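Local atomic coordinates of gala protein type 1, 3 or 4 (Legionella pneumophila subsp. pneumophila, PDB entry 4XA9), a protein that is a leucine-rich-repeat protein that may bind small GTPases and may activate their GTP hydrolysis. Residues R28-Q40 / V60-L72. Sequence-based numbering, arbitrary orientation.
Sequences RDNDIPLLCEFLQ and VKLFVNKTSVSSL
With chi1 at 175°, F63 swings its ring away from its own backbone N and sends it as a knob into the hole framed by I32, L35, C36 and L39 of helix 32-41. C36 chi1 is -67°, setting SG beside its own backbone N and 3.8 Å from F63 CD1, a sulfur-aromatic contact in which the sulfur meets the ring obliquely. L39 crosses the phenyl at about a right angle and puts CD1 at the ring edge, 4.1 Å from F63 CE1, while its CB packs on T67 CG2. At the base of the F63 side chain, I32 CG2 touches F63 CB and lies 3.7 Å from L62 CB. The tip of L62, CD1, lies 3.6 Å from D29 O, ahead of the helix, and beside P33 CD.

The exposed side of the contact is polar. Q40, extended beyond CG, reaches K66 O through NE2 (3.0 Å, 161° at the hydrogen), with the acceptor close to its amide plane. K66, bent at chi2 and chi4, folds back so that NZ donates to L62 O from above the carbonyl plane. T67 OG1 accepts from V69 N, an ST turn just after the type II turn F63-K66.

The contact thus joins helix 32-41 to the end of helix 57-63 and the loop leading to strand 71-73, on the helical side of the leucine-rich-repeat fold, while L39, F63 and V69 also pack on L48 of the parallel strand 47-49.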
loop_
_atom_site.group_PDB
_atom_site.type_symbol
_atom_site.label_atom_id
_atom_site.label_comp_id
_atom_site.label_asym_id
_atom_site.label_seq_id
_atom_site.Cartn_x
_atom_site.Cartn_y
_atom_site.Cartn_z
ATOM N N ARG A 28 -19.542 -9.047 9.219
ATOM C CA ARG A 28 -19.014 -10.010 10.166
ATOM C C ARG A 28 -19.330 -11.420 9.725
ATOM O O ARG A 28 -19.978 -11.632 8.693
ATOM C CB ARG A 28 -19.569 -9.753 11.567
ATOM C CG ARG A 28 -19.135 -8.410 12.138
ATOM C CD ARG A 28 -19.388 -8.328 13.629
ATOM N NE ARG A 28 -20.812 -8.312 13.955
ATOM C CZ ARG A 28 -21.512 -7.207 14.206
ATOM N NH1 ARG A 28 -20.916 -6.020 14.175
ATOM N NH2 ARG A 28 -22.804 -7.291 14.495
ATOM N N ASP A 29 -18.872 -12.384 10.513
ATOM C CA ASP A 29 -19.060 -13.783 10.172
ATOM C C ASP A 29 -20.528 -14.137 9.967
ATOM O O ASP A 29 -20.854 -14.897 9.061
ATOM C CB ASP A 29 -18.456 -14.677 11.247
ATOM C CG ASP A 29 -16.961 -14.502 11.368
ATOM O OD1 ASP A 29 -16.330 -14.031 10.397
ATOM O OD2 ASP A 29 -16.415 -14.834 12.438
ATOM N N ASN A 30 -21.392 -13.571 10.779
ATOM C CA ASN A 30 -22.804 -13.843 10.731
ATOM C C ASN A 30 -23.489 -13.352 9.492
ATOM O O ASN A 30 -24.589 -13.691 9.283
ATOM C CB ASN A 30 -23.501 -13.327 11.966
ATOM C CG ASN A 30 -23.269 -14.220 13.158
ATOM O OD1 ASN A 30 -22.984 -15.383 13.007
ATOM N ND2 ASN A 30 -23.354 -13.659 14.351
ATOM N N ASP A 31 -22.819 -12.519 8.715
ATOM C CA ASP A 31 -23.391 -11.970 7.486
ATOM C C ASP A 31 -23.109 -12.890 6.305
ATOM O O ASP A 31 -23.660 -12.716 5.217
ATOM C CB ASP A 31 -22.842 -10.575 7.190
ATOM C CG ASP A 31 -23.268 -9.555 8.223
ATOM O OD1 ASP A 31 -24.469 -9.206 8.254
ATOM O OD2 ASP A 31 -22.398 -9.091 8.987
ATOM N N ILE A 32 -22.247 -13.874 6.520
ATOM C CA ILE A 32 -21.810 -14.728 5.419
ATOM C C ILE A 32 -22.932 -15.632 4.877
ATOM O O ILE A 32 -23.058 -15.764 3.659
ATOM C CB ILE A 32 -20.581 -15.577 5.828
ATOM C CG1 ILE A 32 -19.422 -14.663 6.250
ATOM C CG2 ILE A 32 -20.137 -16.476 4.679
ATOM C CD1 ILE A 32 -18.935 -13.724 5.149
ATOM N N PRO A 33 -23.766 -16.241 5.758
ATOM C CA PRO A 33 -24.876 -17.033 5.200
ATOM C C PRO A 33 -25.783 -16.276 4.228
ATOM O O PRO A 33 -26.109 -16.826 3.179
ATOM C CB PRO A 33 -25.663 -17.456 6.449
ATOM C CG PRO A 33 -24.624 -17.553 7.506
ATOM C CD PRO A 33 -23.685 -16.398 7.225
ATOM N N LEU A 34 -26.180 -15.049 4.556
ATOM C CA LEU A 34 -27.006 -14.262 3.637
ATOM C C LEU A 34 -26.267 -14.015 2.328
ATOM O O LEU A 34 -26.835 -14.164 1.246
ATOM C CB LEU A 34 -27.415 -12.929 4.268
ATOM C CG LEU A 34 -28.202 -11.974 3.364
ATOM C CD1 LEU A 34 -29.495 -12.621 2.886
ATOM C CD2 LEU A 34 -28.503 -10.684 4.104
ATOM N N LEU A 35 -25.002 -13.629 2.436
ATOM C CA LEU A 35 -24.148 -13.457 1.265
ATOM C C LEU A 35 -24.177 -14.680 0.336
ATOM O O LEU A 35 -24.419 -14.551 -0.868
ATOM C CB LEU A 35 -22.711 -13.182 1.706
ATOM C CG LEU A 35 -21.670 -13.224 0.592
ATOM C CD1 LEU A 35 -21.910 -12.069 -0.377
ATOM C CD2 LEU A 35 -20.263 -13.183 1.169
ATOM N N CYS A 36 -23.934 -15.863 0.899
ATOM C CA CYS A 36 -23.883 -17.085 0.098
ATOM C C CYS A 36 -25.231 -17.415 -0.523
ATOM O O CYS A 36 -25.299 -17.950 -1.629
ATOM C CB CYS A 36 -23.397 -18.263 0.942
ATOM S SG CYS A 36 -21.672 -18.102 1.459
ATOM N N GLU A 37 -26.303 -17.096 0.194
ATOM C CA GLU A 37 -27.641 -17.298 -0.332
ATOM C C GLU A 37 -27.846 -16.462 -1.583
ATOM O O GLU A 37 -28.357 -16.945 -2.594
ATOM C CB GLU A 37 -28.692 -16.939 0.716
ATOM C CG GLU A 37 -29.575 -18.090 1.077
ATOM C CD GLU A 37 -30.805 -17.664 1.844
ATOM O OE1 GLU A 37 -30.757 -16.618 2.534
ATOM O OE2 GLU A 37 -31.822 -18.381 1.738
ATOM N N PHE A 38 -27.439 -15.200 -1.511
ATOM C CA PHE A 38 -27.556 -14.303 -2.649
ATOM C C PHE A 38 -26.711 -14.793 -3.826
ATOM O O PHE A 38 -27.154 -14.742 -4.976
ATOM C CB PHE A 38 -27.148 -12.884 -2.248
ATOM C CG PHE A 38 -27.331 -11.865 -3.335
ATOM C CD1 PHE A 38 -28.563 -11.249 -3.529
ATOM C CD2 PHE A 38 -26.270 -11.505 -4.151
ATOM C CE1 PHE A 38 -28.735 -10.308 -4.521
ATOM C CE2 PHE A 38 -26.435 -10.567 -5.147
ATOM C CZ PHE A 38 -27.673 -9.965 -5.333
ATOM N N LEU A 39 -25.502 -15.268 -3.538
ATOM C CA LEU A 39 -24.609 -15.766 -4.589
ATOM C C LEU A 39 -25.163 -17.037 -5.229
ATOM O O LEU A 39 -25.034 -17.230 -6.434
ATOM C CB LEU A 39 -23.209 -16.023 -4.033
ATOM C CG LEU A 39 -22.427 -14.768 -3.620
ATOM C CD1 LEU A 39 -21.184 -15.155 -2.837
ATOM C CD2 LEU A 39 -22.048 -13.932 -4.838
ATOM N N GLN A 40 -25.786 -17.894 -4.424
ATOM C CA GLN A 40 -26.401 -19.119 -4.940
ATOM C C GLN A 40 -27.597 -18.807 -5.837
ATOM O O GLN A 40 -27.882 -19.545 -6.781
ATOM C CB GLN A 40 -26.822 -20.028 -3.785
ATOM C CG GLN A 40 -25.640 -20.705 -3.116
ATOM C CD GLN A 40 -25.991 -21.305 -1.777
ATOM O OE1 GLN A 40 -27.020 -20.971 -1.182
ATOM N NE2 GLN A 40 -25.137 -22.203 -1.291
ATOM N N VAL A 60 -15.056 -17.524 7.048
ATOM C CA VAL A 60 -14.515 -18.311 5.951
ATOM C C VAL A 60 -15.129 -19.711 5.934
ATOM O O VAL A 60 -15.511 -20.213 4.877
ATOM C CB VAL A 60 -12.984 -18.421 6.038
ATOM C CG1 VAL A 60 -12.459 -19.406 5.003
ATOM C CG2 VAL A 60 -12.343 -17.053 5.843
ATOM N N LYS A 61 -15.232 -20.336 7.107
ATOM C CA LYS A 61 -15.857 -21.661 7.216
ATOM C C LYS A 61 -17.281 -21.667 6.676
ATOM O O LYS A 61 -17.760 -22.685 6.175
ATOM C CB LYS A 61 -15.864 -22.149 8.668
ATOM C CG LYS A 61 -14.497 -22.559 9.192
ATOM C CD LYS A 61 -14.596 -23.154 10.585
ATOM C CE LYS A 61 -13.239 -23.656 11.061
ATOM N NZ LYS A 61 -13.322 -24.252 12.423
ATOM N N LEU A 62 -17.952 -20.523 6.790
ATOM C CA LEU A 62 -19.327 -20.385 6.327
ATOM C C LEU A 62 -19.385 -20.085 4.845
ATOM O O LEU A 62 -20.444 -20.172 4.225
ATOM C CB LEU A 62 -20.040 -19.281 7.112
ATOM C CG LEU A 62 -20.197 -19.601 8.598
ATOM C CD1 LEU A 62 -20.828 -18.446 9.352
ATOM C CD2 LEU A 62 -21.034 -20.865 8.754
ATOM N N PHE A 63 -18.244 -19.722 4.272
ATOM C CA PHE A 63 -18.211 -19.335 2.871
ATOM C C PHE A 63 -17.724 -20.448 1.954
ATOM O O PHE A 63 -18.234 -20.620 0.846
ATOM C CB PHE A 63 -17.320 -18.107 2.679
ATOM C CG PHE A 63 -17.154 -17.717 1.245
ATOM C CD1 PHE A 63 -18.136 -16.977 0.604
ATOM C CD2 PHE A 63 -16.027 -18.094 0.533
ATOM C CE1 PHE A 63 -18.001 -16.619 -0.718
ATOM C CE2 PHE A 63 -15.882 -17.740 -0.797
ATOM C CZ PHE A 63 -16.870 -17.004 -1.425
ATOM N N VAL A 64 -16.720 -21.185 2.409
ATOM C CA VAL A 64 -15.995 -22.107 1.536
ATOM C C VAL A 64 -16.876 -23.221 0.973
ATOM O O VAL A 64 -17.671 -23.837 1.696
ATOM C CB VAL A 64 -14.786 -22.699 2.281
ATOM C CG1 VAL A 64 -14.224 -23.907 1.548
ATOM C CG2 VAL A 64 -13.706 -21.620 2.428
ATOM N N ASN A 65 -16.746 -23.437 -0.339
ATOM C CA ASN A 65 -17.489 -24.465 -1.069
ATOM C C ASN A 65 -19.007 -24.281 -1.007
ATOM O O ASN A 65 -19.762 -25.246 -1.120
ATOM C CB ASN A 65 -17.094 -25.855 -0.558
ATOM C CG ASN A 65 -15.678 -26.231 -0.959
ATOM O OD1 ASN A 65 -15.270 -25.995 -2.094
ATOM N ND2 ASN A 65 -14.913 -26.784 -0.019
ATOM N N LYS A 66 -19.445 -23.034 -0.847
ATOM C CA LYS A 66 -20.867 -22.700 -0.874
ATOM C C LYS A 66 -21.284 -22.208 -2.253
ATOM O O LYS A 66 -22.440 -22.331 -2.641
ATOM C CB LYS A 66 -21.195 -21.621 0.165
ATOM C CG LYS A 66 -21.129 -22.088 1.599
ATOM C CD LYS A 66 -22.439 -22.736 2.006
ATOM C CE LYS A 66 -22.350 -23.356 3.394
ATOM N NZ LYS A 66 -22.093 -22.346 4.452
ATOM N N THR A 67 -20.331 -21.628 -2.973
ATOM C CA THR A 67 -20.617 -20.905 -4.207
ATOM C C THR A 67 -19.631 -21.288 -5.308
ATOM O O THR A 67 -18.689 -22.040 -5.069
ATOM C CB THR A 67 -20.538 -19.375 -3.997
ATOM O OG1 THR A 67 -19.165 -18.976 -3.903
ATOM C CG2 THR A 67 -21.262 -18.961 -2.717
ATOM N N SER A 68 -19.838 -20.750 -6.506
ATOM C CA SER A 68 -18.922 -21.000 -7.615
ATOM C C SER A 68 -17.978 -19.816 -7.839
ATOM O O SER A 68 -17.375 -19.681 -8.909
ATOM C CB SER A 68 -19.702 -21.312 -8.896
ATOM O OG SER A 68 -20.419 -22.530 -8.766
ATOM N N VAL A 69 -17.856 -18.962 -6.827
ATOM C CA VAL A 69 -16.909 -17.853 -6.871
ATOM C C VAL A 69 -15.489 -18.380 -7.074
ATOM O O VAL A 69 -15.026 -19.235 -6.317
ATOM C CB VAL A 69 -16.977 -17.018 -5.585
ATOM C CG1 VAL A 69 -15.729 -16.147 -5.437
ATOM C CG2 VAL A 69 -18.239 -16.166 -5.589
ATOM N N SER A 70 -14.812 -17.890 -8.106
ATOM C CA SER A 70 -13.469 -18.371 -8.440
ATOM C C SER A 70 -12.426 -17.296 -8.218
ATOM O O SER A 70 -11.226 -17.569 -8.190
ATOM C CB SER A 70 -13.406 -18.836 -9.892
ATOM O OG SER A 70 -13.489 -17.725 -10.763
ATOM N N SER A 71 -12.893 -16.062 -8.085
ATOM C CA SER A 71 -12.012 -14.942 -7.810
ATOM C C SER A 71 -12.498 -14.252 -6.551
ATOM O O SER A 71 -13.600 -13.701 -6.529
ATOM C CB SER A 71 -11.980 -13.964 -8.989
ATOM O OG SER A 71 -11.106 -12.888 -8.720
ATOM N N LEU A 72 -11.684 -14.309 -5.504
ATOM C CA LEU A 72 -12.091 -13.802 -4.203
ATOM C C LEU A 72 -11.084 -12.801 -3.661
ATOM O O LEU A 72 -9.899 -13.107 -3.516
ATOM C CB LEU A 72 -12.267 -14.952 -3.198
ATOM C CG LEU A 72 -12.497 -14.467 -1.759
ATOM C CD1 LEU A 72 -13.847 -13.756 -1.634
ATOM C CD2 LEU A 72 -12.380 -15.601 -0.741
#